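Local coordinates for protein-glutamine deamidase Cif (Burkholderia pseudomallei, PDB 3GQM) that deamidates a glutamine side chain of host NEDD8 to glutamate, disabling cullin-RING ubiquitin ligases and thereby inhibiting the host cell cycle, at residues Gly155-Lys160 / Ser231-Asp236; Phe161-Pro166 / Gln211-Asp216; Arg173-Ile178 / Asp207-Leu212; Gly184-Ala189 / Arg227-Ile232. One frame throughout, in Å; residues are numbered along the deposited sequence.

Interaction 1 of 4, residues Gly155-Lys160 / Ser231-Asp236; sequences GRLGHK and SILQID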
loop_
_atom_site.group_PDB
_atom_site.type_symbol
_atom_site.label_atom_id
_atom_site.label_comp_id
_atom_site.label_asym_id
_atom_site.label_seq_id
_atom_site.Cartn_x
_atom_site.Cartn_y
_atom_site.Cartn_z
ATOM N N GLY A 155 -7.879 -4.048 11.269
ATOM C CA GLY A 155 -8.415 -3.347 12.483
ATOM C C GLY A 155 -7.648 -3.524 13.815
ATOM O O GLY A 155 -7.768 -2.709 14.749
ATOM N N ARG A 156 -6.823 -4.562 13.918
ATOM C CA ARG A 156 -6.135 -4.828 15.177
ATOM C C ARG A 156 -5.023 -3.827 15.214
ATOM O O ARG A 156 -4.751 -3.141 16.216
ATOM C CB ARG A 156 -5.587 -6.284 15.191
ATOM C CG ARG A 156 -6.679 -7.361 15.391
ATOM C CD ARG A 156 -7.119 -8.053 14.101
ATOM N NE ARG A 156 -5.967 -8.190 13.209
ATOM C CZ ARG A 156 -5.355 -9.327 12.894
ATOM N NH1 ARG A 156 -5.803 -10.486 13.346
ATOM N NH2 ARG A 156 -4.303 -9.291 12.071
ATOM N N LEU A 157 -4.402 -3.707 14.051
ATOM C CA LEU A 157 -3.286 -2.801 13.842
ATOM C C LEU A 157 -3.768 -1.402 13.538
ATOM O O LEU A 157 -3.056 -0.440 13.759
ATOM C CB LEU A 157 -2.429 -3.340 12.673
ATOM C CG LEU A 157 -1.407 -4.470 12.919
ATOM C CD1 LEU A 157 -1.936 -5.680 13.675
ATOM C CD2 LEU A 157 -0.827 -4.988 11.616
ATOM N N GLY A 158 -4.989 -1.270 13.030
ATOM C CA GLY A 158 -5.440 0.021 12.467
ATOM C C GLY A 158 -4.615 0.365 11.211
ATOM O O GLY A 158 -4.204 1.512 11.034
ATOM N N HIS A 159 -4.397 -0.612 10.333
ATOM C CA HIS A 159 -3.418 -0.451 9.238
ATOM C C HIS A 159 -3.945 -1.079 7.986
ATOM O O HIS A 159 -4.655 -2.057 8.031
ATOM C CB HIS A 159 -2.069 -1.075 9.661
ATOM C CG HIS A 159 -0.916 -0.857 8.713
ATOM N ND1 HIS A 159 -0.639 0.357 8.105
ATOM C CD2 HIS A 159 0.106 -1.685 8.376
ATOM C CE1 HIS A 159 0.470 0.249 7.392
ATOM N NE2 HIS A 159 0.934 -0.990 7.522
ATOM N N LYS A 160 -3.595 -0.475 6.872
ATOM C CA LYS A 160 -3.929 -0.936 5.533
ATOM C C LYS A 160 -2.597 -1.124 4.795
ATOM O O LYS A 160 -1.697 -0.273 4.897
ATOM C CB LYS A 160 -4.763 0.150 4.835
ATOM C CG LYS A 160 -5.726 -0.416 3.835
ATOM C CD LYS A 160 -6.842 0.587 3.475
ATOM C CE LYS A 160 -7.769 -0.023 2.430
ATOM N NZ LYS A 160 -8.876 0.932 2.026
ATOM N N SER A 231 8.760 -8.917 11.971
ATOM C CA SER A 231 9.295 -9.709 10.867
ATOM C C SER A 231 8.625 -9.391 9.522
ATOM O O SER A 231 9.282 -9.314 8.488
ATOM C CB SER A 231 9.215 -11.190 11.219
ATOM O OG SER A 231 9.331 -11.953 10.063
ATOM N N ILE A 232 7.317 -9.155 9.552
ATOM C CA ILE A 232 6.557 -8.930 8.377
ATOM C C ILE A 232 6.535 -7.425 8.009
ATOM O O ILE A 232 6.571 -7.083 6.855
ATOM C CB ILE A 232 5.102 -9.443 8.602
ATOM C CG1 ILE A 232 5.105 -10.951 8.877
ATOM C CG2 ILE A 232 4.223 -9.145 7.398
ATOM C CD1 ILE A 232 3.635 -11.560 9.153
ATOM N N LEU A 233 6.442 -6.543 8.998
ATOM C CA LEU A 233 6.049 -5.148 8.751
ATOM C C LEU A 233 7.072 -4.117 9.221
ATOM O O LEU A 233 6.884 -2.930 8.979
ATOM C CB LEU A 233 4.640 -4.844 9.357
ATOM C CG LEU A 233 3.479 -5.690 8.765
ATOM C CD1 LEU A 233 2.166 -5.429 9.481
ATOM C CD2 LEU A 233 3.299 -5.511 7.221
ATOM N N GLN A 234 8.156 -4.531 9.883
ATOM C CA GLN A 234 9.095 -3.504 10.369
ATOM C C GLN A 234 10.373 -3.561 9.525
ATOM O O GLN A 234 10.887 -4.640 9.229
ATOM C CB GLN A 234 9.398 -3.684 11.868
ATOM C CG GLN A 234 9.879 -2.434 12.556
ATOM C CD GLN A 234 11.371 -2.188 12.415
ATOM O OE1 GLN A 234 12.172 -3.134 12.396
ATOM N NE2 GLN A 234 11.760 -0.896 12.352
ATOM N N ILE A 235 10.860 -2.386 9.158
ATOM C CA ILE A 235 11.832 -2.218 8.110
ATOM C C ILE A 235 13.180 -2.864 8.455
ATOM O O ILE A 235 13.896 -3.279 7.578
ATOM C CB ILE A 235 11.959 -0.702 7.716
ATOM C CG1 ILE A 235 12.370 -0.555 6.224
ATOM C CG2 ILE A 235 12.811 0.106 8.783
ATOM C CD1 ILE A 235 12.741 0.860 5.785
ATOM N N ASP A 236 13.506 -2.939 9.747
ATOM C CA ASP A 236 14.703 -3.645 10.195
ATOM C C ASP A 236 14.388 -4.970 10.872
ATOM O O ASP A 236 15.279 -5.566 11.462
ATOM C CB ASP A 236 15.535 -2.771 11.128
ATOM C CG ASP A 236 16.178 -1.622 10.397
ATOM O OD1 ASP A 236 16.891 -1.867 9.400
ATOM O OD2 ASP A 236 15.936 -0.461 10.781
#
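The imidazole of His159 meets Leu233 along its rim: CD1 of the leucine lies near the ring plane, 4.4 Å from CD2 of His159. The ring also meets that of Phe161, the two planes about 25° apart, while the NE2 corner is hydrogen-bonded to OE1 of Gln179. Cys104, at the start of helix 104-116, also touches the imidazole. Cys104, His159 and Gln179 are the inferred active-site residues, as expected for a papain-like enzyme.

The same leucine methyl has a second neighbour. Leu157 and Leu233 reach toward each other tip to tip, with CD2 of Leu157 3.7 Å from CD1 of Leu233. Leu157 sits in a turn before the strand, and its first torsion (chi1 -81°) keeps CG beside the backbone N. Gly158 follows with positive phi (66°), which suits glycine, and with His159 forms a G1 beta bulge opposite Asp154.

Chemically the contact is apolar across the segments, yet Leu233 also acts through its backbone: its carbonyl O accepts from NE2 of Gln179. The last helical residue thus packs against the histidine and, by fixing the amide, probably orients the OE1 that holds NE2 of His159.

Interaction 2 of 4, residues Phe161-Pro166 / Gln211-Asp216; sequences FLIDLP and QLLSKD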
loop_
_atom_site.group_PDB
_atom_site.type_symbol
_atom_site.label_atom_id
_atom_site.label_comp_id
_atom_site.label_asym_id
_atom_site.label_seq_id
_atom_site.Cartn_x
_atom_site.Cartn_y
_atom_site.Cartn_z
ATOM N N PHE A 161 -2.455 -2.236 4.073
ATOM C CA PHE A 161 -1.213 -2.534 3.381
ATOM C C PHE A 161 -1.505 -3.577 2.291
ATOM O O PHE A 161 -2.566 -4.158 2.231
ATOM C CB PHE A 161 -0.097 -3.007 4.378
ATOM C CG PHE A 161 -0.389 -4.328 5.069
ATOM C CD1 PHE A 161 0.092 -5.516 4.552
ATOM C CD2 PHE A 161 -1.097 -4.364 6.277
ATOM C CE1 PHE A 161 -0.168 -6.766 5.191
ATOM C CE2 PHE A 161 -1.353 -5.569 6.946
ATOM C CZ PHE A 161 -0.877 -6.799 6.388
ATOM N N LEU A 162 -0.543 -3.815 1.432
ATOM C CA LEU A 162 -0.720 -4.764 0.345
ATOM C C LEU A 162 0.228 -5.961 0.510
ATOM O O LEU A 162 1.338 -5.808 0.985
ATOM C CB LEU A 162 -0.404 -4.066 -0.974
ATOM C CG LEU A 162 -1.165 -2.792 -1.366
ATOM C CD1 LEU A 162 -0.696 -2.305 -2.784
ATOM C CD2 LEU A 162 -2.646 -3.098 -1.444
ATOM N N ILE A 163 -0.259 -7.126 0.103
ATOM C CA ILE A 163 0.552 -8.301 -0.109
ATOM C C ILE A 163 0.578 -8.585 -1.609
ATOM O O ILE A 163 -0.467 -8.828 -2.191
ATOM C CB ILE A 163 -0.051 -9.528 0.609
ATOM C CG1 ILE A 163 -0.108 -9.247 2.120
ATOM C CG2 ILE A 163 0.842 -10.724 0.343
ATOM C CD1 ILE A 163 -1.135 -10.057 2.902
ATOM N N ASP A 164 1.765 -8.537 -2.216
ATOM C CA ASP A 164 1.931 -8.840 -3.624
ATOM C C ASP A 164 2.276 -10.346 -3.798
ATOM O O ASP A 164 3.212 -10.851 -3.166
ATOM C CB ASP A 164 3.056 -7.972 -4.149
ATOM C CG ASP A 164 3.165 -7.993 -5.676
ATOM O OD1 ASP A 164 2.413 -8.701 -6.350
ATOM O OD2 ASP A 164 4.046 -7.310 -6.199
ATOM N N LEU A 165 1.507 -11.040 -4.605
ATOM C CA LEU A 165 1.699 -12.484 -4.872
ATOM C C LEU A 165 1.960 -12.720 -6.368
ATOM O O LEU A 165 1.089 -13.216 -7.088
ATOM C CB LEU A 165 0.445 -13.277 -4.437
ATOM C CG LEU A 165 0.033 -13.085 -2.971
ATOM C CD1 LEU A 165 -1.390 -13.562 -2.715
ATOM C CD2 LEU A 165 0.976 -13.845 -2.035
ATOM N N PRO A 166 3.146 -12.355 -6.850
ATOM C CA PRO A 166 3.349 -12.568 -8.282
ATOM C C PRO A 166 3.496 -14.042 -8.573
ATOM O O PRO A 166 3.969 -14.779 -7.712
ATOM C CB PRO A 166 4.677 -11.857 -8.582
ATOM C CG PRO A 166 5.380 -11.684 -7.254
ATOM C CD PRO A 166 4.342 -11.839 -6.152
ATOM N N GLN A 211 -0.466 -16.591 10.143
ATOM C CA GLN A 211 -0.576 -16.396 11.597
ATOM C C GLN A 211 -0.952 -14.971 11.967
ATOM O O GLN A 211 -1.842 -14.751 12.826
ATOM C CB GLN A 211 0.752 -16.759 12.305
ATOM C CG GLN A 211 0.974 -18.248 12.431
ATOM C CD GLN A 211 2.459 -18.628 12.608
ATOM O OE1 GLN A 211 2.989 -19.452 11.866
ATOM N NE2 GLN A 211 3.120 -18.034 13.591
ATOM N N LEU A 212 -0.268 -13.996 11.355
ATOM C CA LEU A 212 -0.585 -12.593 11.556
ATOM C C LEU A 212 -2.043 -12.323 11.266
ATOM O O LEU A 212 -2.713 -11.605 12.004
ATOM C CB LEU A 212 0.298 -11.660 10.679
ATOM C CG LEU A 212 -0.130 -10.192 10.587
ATOM C CD1 LEU A 212 -0.421 -9.569 11.999
ATOM C CD2 LEU A 212 0.930 -9.310 9.830
ATOM N N LEU A 213 -2.526 -12.872 10.172
ATOM C CA LEU A 213 -3.811 -12.500 9.650
ATOM C C LEU A 213 -4.916 -13.348 10.290
ATOM O O LEU A 213 -6.033 -13.278 9.891
ATOM C CB LEU A 213 -3.814 -12.597 8.096
ATOM C CG LEU A 213 -3.550 -11.320 7.201
ATOM C CD1 LEU A 213 -2.716 -10.292 7.821
ATOM C CD2 LEU A 213 -3.009 -11.608 5.771
ATOM N N SER A 214 -4.649 -14.120 11.320
ATOM C CA SER A 214 -5.732 -14.978 11.792
ATOM C C SER A 214 -6.485 -14.283 12.903
ATOM O O SER A 214 -6.001 -13.315 13.515
ATOM C CB SER A 214 -5.189 -16.312 12.287
ATOM O OG SER A 214 -4.257 -16.082 13.313
ATOM N N LYS A 215 -7.669 -14.804 13.188
ATOM C CA LYS A 215 -8.400 -14.349 14.358
ATOM C C LYS A 215 -7.571 -14.558 15.619
ATOM O O LYS A 215 -7.523 -13.709 16.479
ATOM C CB LYS A 215 -9.719 -15.118 14.479
ATOM C CG LYS A 215 -10.791 -14.506 13.661
ATOM N N ASP A 216 -6.920 -15.702 15.738
ATOM C CA ASP A 216 -6.202 -16.006 16.959
ATOM C C ASP A 216 -5.049 -15.048 17.277
ATOM O O ASP A 216 -4.574 -15.003 18.418
ATOM C CB ASP A 216 -5.731 -17.437 16.922
ATOM C CG ASP A 216 -6.836 -18.408 17.302
ATOM O OD1 ASP A 216 -7.884 -17.958 17.867
ATOM O OD2 ASP A 216 -6.657 -19.613 17.016
#
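In the antiparallel sheet of this papain-like fold, strand 159-165 turns alternate side chains toward the end of helix 206-212, where Phe161 and Ile163 meet Leu213. Being two residues apart on one strand, Phe161 and Ile163 lie on the same face of the sheet, and Leu213, the first residue to leave the helix, spans both with its two methyl groups. CD1 approaches the rim of the Phe161 ring near its plane, 4.2 Å from CZ, the two side chains sliding past each other in opposite directions. CD2 instead meets Ile163 tip to tip, 3.8 Å from its CD1.

The phenylalanine ring swings out between its backbone N and carbonyl carbon (chi1 65°), and it also packs on Gln179 of the inferred active site. Leu213 has torsions away from the usual leucine values (chi1 -96°), and in this conformation it sets one methyl on each partner. All three side chains are buried, and branched or aromatic hydrocarbons suit a position with no polar partner across the segments.

Beyond the leucine the chain is tied back by Ser214. Its backbone N lies 3.2 Å from O of Gln211, and its hydroxyl OG donates to that same oxygen at 2.8 Å. Both donors come from one face of the carbonyl plane, OG tilted 28° out of it.

Interaction 3 of 4, residues Arg173-Ile178 / Asp207-Leu212; sequences RTAYII and DELNQL
Apolar contact joins the two segments, and Leu209 carries it from the helix side. Its CD1 methyl rests 3.8 Å from CB of Ala175, while its CD2 methyl comes 4.2 Å from CD1 of Ile177. Leu209 and Ile177 slide past each other in opposite directions, so their branches lie alongside instead of meeting head on. With CG beside the backbone N (chi1 -82°), the leucine fork straddles two positions of the extended chain. Alanine suits the place where the methyl comes close, and the longer isoleucine reaches the other methyl. Ile177 also packs on Phe161 and Ile163 of the neighbouring strand.

Polar bonding stays within each segment's own surroundings. The helix is held by backbone bonds, among them Leu212 N to Glu208 O at 2.8 Å. On the other side, Ala175 pairs its backbone with Val204, and Ile177 O accepts from Trp195 NE1. Tyr176, between the two contact residues, points away from the helix and makes a cation-pi contact with Arg33.

Ala175 and Ile177, two residues apart in extended chain, both face helix 206-212, as in the helix-on-sheet packing of an alpha/beta fold. Strand 176-178, outermost on that side of this chain's four-stranded sheet, leads directly to Gln179 of the inferred active site.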
loop_
_atom_site.group_PDB
_atom_site.type_symbol
_atom_site.label_atom_id
_atom_site.label_comp_id
_atom_site.label_asym_id
_atom_site.label_seq_id
_atom_site.Cartn_x
_atom_site.Cartn_y
_atom_site.Cartn_z
ATOM N N ARG A 173 5.129 -20.090 -4.371
ATOM C CA ARG A 173 4.243 -18.924 -4.171
ATOM C C ARG A 173 4.941 -18.051 -3.135
ATOM O O ARG A 173 5.238 -18.500 -2.023
ATOM C CB ARG A 173 2.869 -19.349 -3.631
ATOM C CG ARG A 173 1.811 -18.234 -3.395
ATOM C CD ARG A 173 0.654 -18.277 -4.480
ATOM N NE ARG A 173 0.860 -17.218 -5.466
ATOM C CZ ARG A 173 0.113 -16.976 -6.547
ATOM N NH1 ARG A 173 0.436 -15.953 -7.330
ATOM N NH2 ARG A 173 -0.938 -17.743 -6.859
ATOM N N THR A 174 5.193 -16.817 -3.532
ATOM C CA THR A 174 6.062 -15.889 -2.842
ATOM C C THR A 174 5.256 -14.639 -2.612
ATOM O O THR A 174 4.377 -14.324 -3.407
ATOM C CB THR A 174 7.261 -15.543 -3.745
ATOM O OG1 THR A 174 7.882 -16.766 -4.120
ATOM C CG2 THR A 174 8.275 -14.680 -3.037
ATOM N N ALA A 175 5.540 -13.964 -1.501
ATOM C CA ALA A 175 4.764 -12.820 -1.067
ATOM C C ALA A 175 5.717 -11.699 -0.732
ATOM O O ALA A 175 6.740 -11.940 -0.107
ATOM C CB ALA A 175 3.941 -13.186 0.180
ATOM N N TYR A 176 5.352 -10.477 -1.102
ATOM C CA TYR A 176 6.071 -9.283 -0.732
ATOM C C TYR A 176 5.082 -8.286 -0.101
ATOM O O TYR A 176 3.884 -8.307 -0.433
ATOM C CB TYR A 176 6.656 -8.656 -1.992
ATOM C CG TYR A 176 7.557 -9.614 -2.739
ATOM C CD1 TYR A 176 8.902 -9.762 -2.364
ATOM C CD2 TYR A 176 7.073 -10.374 -3.782
ATOM C CE1 TYR A 176 9.748 -10.619 -3.043
ATOM C CE2 TYR A 176 7.903 -11.266 -4.462
ATOM C CZ TYR A 176 9.251 -11.367 -4.093
ATOM O OH TYR A 176 10.067 -12.256 -4.742
ATOM N N ILE A 177 5.583 -7.426 0.786
ATOM C CA ILE A 177 4.782 -6.382 1.411
ATOM C C ILE A 177 5.000 -5.043 0.718
ATOM O O ILE A 177 6.131 -4.659 0.429
ATOM C CB ILE A 177 5.101 -6.217 2.954
ATOM C CG1 ILE A 177 4.942 -7.582 3.674
ATOM C CG2 ILE A 177 4.219 -5.012 3.637
ATOM C CD1 ILE A 177 3.474 -8.039 3.701
ATOM N N ILE A 178 3.911 -4.324 0.482
ATOM C CA ILE A 178 3.985 -2.911 0.117
ATOM C C ILE A 178 3.135 -2.116 1.132
ATOM O O ILE A 178 1.989 -2.462 1.369
ATOM C CB ILE A 178 3.474 -2.697 -1.322
ATOM C CG1 ILE A 178 4.197 -3.650 -2.287
ATOM C CG2 ILE A 178 3.640 -1.209 -1.790
ATOM C CD1 ILE A 178 3.759 -3.518 -3.773
ATOM N N ASP A 207 3.459 -18.490 5.774
ATOM C CA ASP A 207 3.267 -19.029 7.111
ATOM C C ASP A 207 3.098 -17.979 8.169
ATOM O O ASP A 207 2.141 -18.001 8.914
ATOM C CB ASP A 207 4.537 -19.766 7.504
ATOM C CG ASP A 207 4.270 -21.072 8.063
ATOM O OD1 ASP A 207 4.433 -21.201 9.296
ATOM O OD2 ASP A 207 3.912 -21.973 7.249
ATOM N N GLU A 208 4.063 -17.079 8.281
ATOM C CA GLU A 208 3.895 -15.999 9.228
ATOM C C GLU A 208 2.703 -15.116 8.891
ATOM O O GLU A 208 1.983 -14.691 9.794
ATOM C CB GLU A 208 5.168 -15.178 9.310
ATOM C CG GLU A 208 6.374 -15.970 9.776
ATOM C CD GLU A 208 7.522 -15.053 10.119
ATOM O OE1 GLU A 208 7.986 -15.085 11.271
ATOM O OE2 GLU A 208 7.929 -14.244 9.280
ATOM N N LEU A 209 2.510 -14.819 7.603
ATOM C CA LEU A 209 1.358 -14.011 7.167
ATOM C C LEU A 209 0.043 -14.675 7.595
ATOM O O LEU A 209 -0.878 -13.997 8.058
ATOM C CB LEU A 209 1.337 -13.777 5.634
ATOM C CG LEU A 209 2.224 -12.639 5.117
ATOM C CD1 LEU A 209 2.294 -12.661 3.591
ATOM C CD2 LEU A 209 1.691 -11.294 5.639
ATOM N N ASN A 210 -0.034 -15.996 7.420
ATOM C CA ASN A 210 -1.234 -16.706 7.834
ATOM C C ASN A 210 -1.522 -16.548 9.333
ATOM O O ASN A 210 -2.678 -16.341 9.734
ATOM C CB ASN A 210 -1.190 -18.168 7.480
ATOM C CG ASN A 210 -2.525 -18.817 7.726
ATOM O OD1 ASN A 210 -3.560 -18.333 7.209
ATOM N ND2 ASN A 210 -2.550 -19.846 8.591
ATOM N N GLN A 211 -0.466 -16.591 10.143
ATOM C CA GLN A 211 -0.576 -16.396 11.597
ATOM C C GLN A 211 -0.952 -14.971 11.967
ATOM O O GLN A 211 -1.842 -14.751 12.826
ATOM C CB GLN A 211 0.752 -16.759 12.305
ATOM C CG GLN A 211 0.974 -18.248 12.431
ATOM C CD GLN A 211 2.459 -18.628 12.608
ATOM O OE1 GLN A 211 2.989 -19.452 11.866
ATOM N NE2 GLN A 211 3.120 -18.034 13.591
ATOM N N LEU A 212 -0.268 -13.996 11.355
ATOM C CA LEU A 212 -0.585 -12.593 11.556
ATOM C C LEU A 212 -2.043 -12.323 11.266
ATOM O O LEU A 212 -2.713 -11.605 12.004
ATOM C CB LEU A 212 0.298 -11.660 10.679
ATOM C CG LEU A 212 -0.130 -10.192 10.587
ATOM C CD1 LEU A 212 -0.421 -9.569 11.999
ATOM C CD2 LEU A 212 0.930 -9.310 9.830
#

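Interaction 4 of 4, residues Gly184-Ala189 / Arg227-Ile232; sequences GGALPA and RLLASI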
loop_
_atom_site.group_PDB
_atom_site.type_symbol
_atom_site.label_atom_id
_atom_site.label_comp_id
_atom_site.label_asym_id
_atom_site.label_seq_id
_atom_site.Cartn_x
_atom_site.Cartn_y
_atom_site.Cartn_z
ATOM N N GLY A 184 2.195 5.714 15.107
ATOM C CA GLY A 184 1.138 5.965 16.058
ATOM C C GLY A 184 0.469 4.729 16.612
ATOM O O GLY A 184 -0.120 4.795 17.700
ATOM N N GLY A 185 0.556 3.609 15.889
ATOM C CA GLY A 185 0.068 2.326 16.406
ATOM C C GLY A 185 1.185 1.409 16.879
ATOM O O GLY A 185 2.208 1.893 17.379
ATOM N N ALA A 186 1.000 0.099 16.721
ATOM C CA ALA A 186 1.988 -0.899 17.123
ATOM C C ALA A 186 3.321 -0.753 16.350
ATOM O O ALA A 186 4.398 -1.065 16.883
ATOM C CB ALA A 186 1.422 -2.327 16.980
ATOM N N LEU A 187 3.249 -0.211 15.124
ATOM C CA LEU A 187 4.412 -0.151 14.229
ATOM C C LEU A 187 5.007 1.253 14.153
ATOM O O LEU A 187 4.301 2.232 14.239
ATOM C CB LEU A 187 4.022 -0.699 12.831
ATOM C CG LEU A 187 3.848 -2.227 12.868
ATOM C CD1 LEU A 187 2.868 -2.649 11.882
ATOM C CD2 LEU A 187 5.217 -2.903 12.601
ATOM N N PRO A 188 6.319 1.356 14.018
ATOM C CA PRO A 188 6.910 2.664 13.789
ATOM C C PRO A 188 6.524 3.222 12.402
ATOM O O PRO A 188 6.112 2.464 11.505
ATOM C CB PRO A 188 8.418 2.372 13.856
ATOM C CG PRO A 188 8.519 0.967 13.452
ATOM C CD PRO A 188 7.325 0.294 14.054
ATOM N N ALA A 189 6.667 4.532 12.247
ATOM C CA ALA A 189 6.414 5.192 10.975
ATOM C C ALA A 189 7.369 4.696 9.893
ATOM O O ALA A 189 8.566 4.484 10.151
ATOM C CB ALA A 189 6.513 6.684 11.105
ATOM N N ARG A 227 7.186 -10.422 17.445
ATOM C CA ARG A 227 8.075 -10.949 16.407
ATOM C C ARG A 227 7.401 -11.110 15.042
ATOM O O ARG A 227 8.030 -10.890 14.022
ATOM C CB ARG A 227 8.778 -12.246 16.851
ATOM C CG ARG A 227 9.872 -11.952 17.884
ATOM C CD ARG A 227 11.213 -12.582 17.506
ATOM N NE ARG A 227 12.196 -12.582 18.603
ATOM C CZ ARG A 227 12.023 -13.208 19.770
ATOM N NH1 ARG A 227 10.892 -13.859 20.031
ATOM N NH2 ARG A 227 12.976 -13.158 20.700
ATOM N N LEU A 228 6.135 -11.500 15.020
ATOM C CA LEU A 228 5.427 -11.595 13.757
ATOM C C LEU A 228 5.362 -10.212 13.098
ATOM O O LEU A 228 5.680 -10.059 11.908
ATOM C CB LEU A 228 4.011 -12.129 13.929
ATOM C CG LEU A 228 3.829 -13.629 14.080
ATOM C CD1 LEU A 228 2.324 -13.904 14.247
ATOM C CD2 LEU A 228 4.387 -14.371 12.858
ATOM N N LEU A 229 4.996 -9.211 13.893
ATOM C CA LEU A 229 4.870 -7.847 13.415
ATOM C C LEU A 229 6.182 -7.274 12.893
ATOM O O LEU A 229 6.218 -6.689 11.771
ATOM C CB LEU A 229 4.266 -6.930 14.487
ATOM C CG LEU A 229 2.780 -7.194 14.802
ATOM C CD1 LEU A 229 2.414 -6.533 16.103
ATOM C CD2 LEU A 229 1.804 -6.740 13.662
ATOM N N ALA A 230 7.240 -7.420 13.700
ATOM C CA ALA A 230 8.554 -6.917 13.317
ATOM C C ALA A 230 9.039 -7.628 12.071
ATOM O O ALA A 230 9.694 -7.029 11.241
ATOM C CB ALA A 230 9.566 -7.137 14.420
ATOM N N SER A 231 8.760 -8.917 11.971
ATOM C CA SER A 231 9.295 -9.709 10.867
ATOM C C SER A 231 8.625 -9.391 9.522
ATOM O O SER A 231 9.282 -9.314 8.488
ATOM C CB SER A 231 9.215 -11.190 11.219
ATOM O OG SER A 231 9.331 -11.953 10.063
ATOM N N ILE A 232 7.317 -9.155 9.552
ATOM C CA ILE A 232 6.557 -8.930 8.377
ATOM C C ILE A 232 6.535 -7.425 8.009
ATOM O O ILE A 232 6.571 -7.083 6.855
ATOM C CB ILE A 232 5.102 -9.443 8.602
ATOM C CG1 ILE A 232 5.105 -10.951 8.877
ATOM C CG2 ILE A 232 4.223 -9.145 7.398
ATOM C CD1 ILE A 232 3.635 -11.560 9.153
#
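Leu187 reaches helix 222-233 through its torsions: its CB leaves the backbone pointing neither at the helix nor away from it, but chi1 of -72° sets CG beside the backbone N and carries the branch to Leu229. CD2 of Leu187 then lies 4.0 Å from the carbonyl O of Leu229, a methyl resting against helix backbone and not a polar bond. Leu229 turns its own side chain toward the loop, with chi1 -69°, and its CD1 meets CB of Ala186 at 4.4 Å.

The two contacts divide the work. Ala186 has a side chain small enough for the loop backbone to come near the leucine tip, while Leu187, with its longer branched chain, sets a methyl against the helix backbone. All three residues are buried. Within the helix, Ser231 N bonds to Arg227 O at 2.9 Å and Ile232 N to Leu228 O at 3.0 Å, the regular bonding of a helical turn.

Around the contact, Leu229 also touches Leu157 and Val242, and Leu187 packs on Leu233 and Asp181. The loop between strand 176-178 and helix 192-199 is thus seated on helix 222-233 beside the inferred catalytic centre of a papain-like fold, with the side chain of Leu187 about 5 Å from the side chains of His159 and Gln179.

Overall arrangement
Along the chain, the first segments come in the order 155-160, 161-166, 173-178 and 184-189, and all precede their partners on, or at the ends of, helices 206-212 and 222-233. Interactions 2 and 3 share helix 206-212, reach the adjacent strands 159-165 and 176-178 of one antiparallel sheet, and have centres about 5 Å apart. Interactions 1 and 4 share helix 222-233, their centres again about 5 Å apart and 10 to 14 Å from those of interactions 2 and 3. Ile232 against Leu212, and Ser231 OG with Glu208 OE2, connect the two helices. Together the contacts pack both helices against the sheet and the following loop, close to the inferred active site, with interaction 1 containing His159.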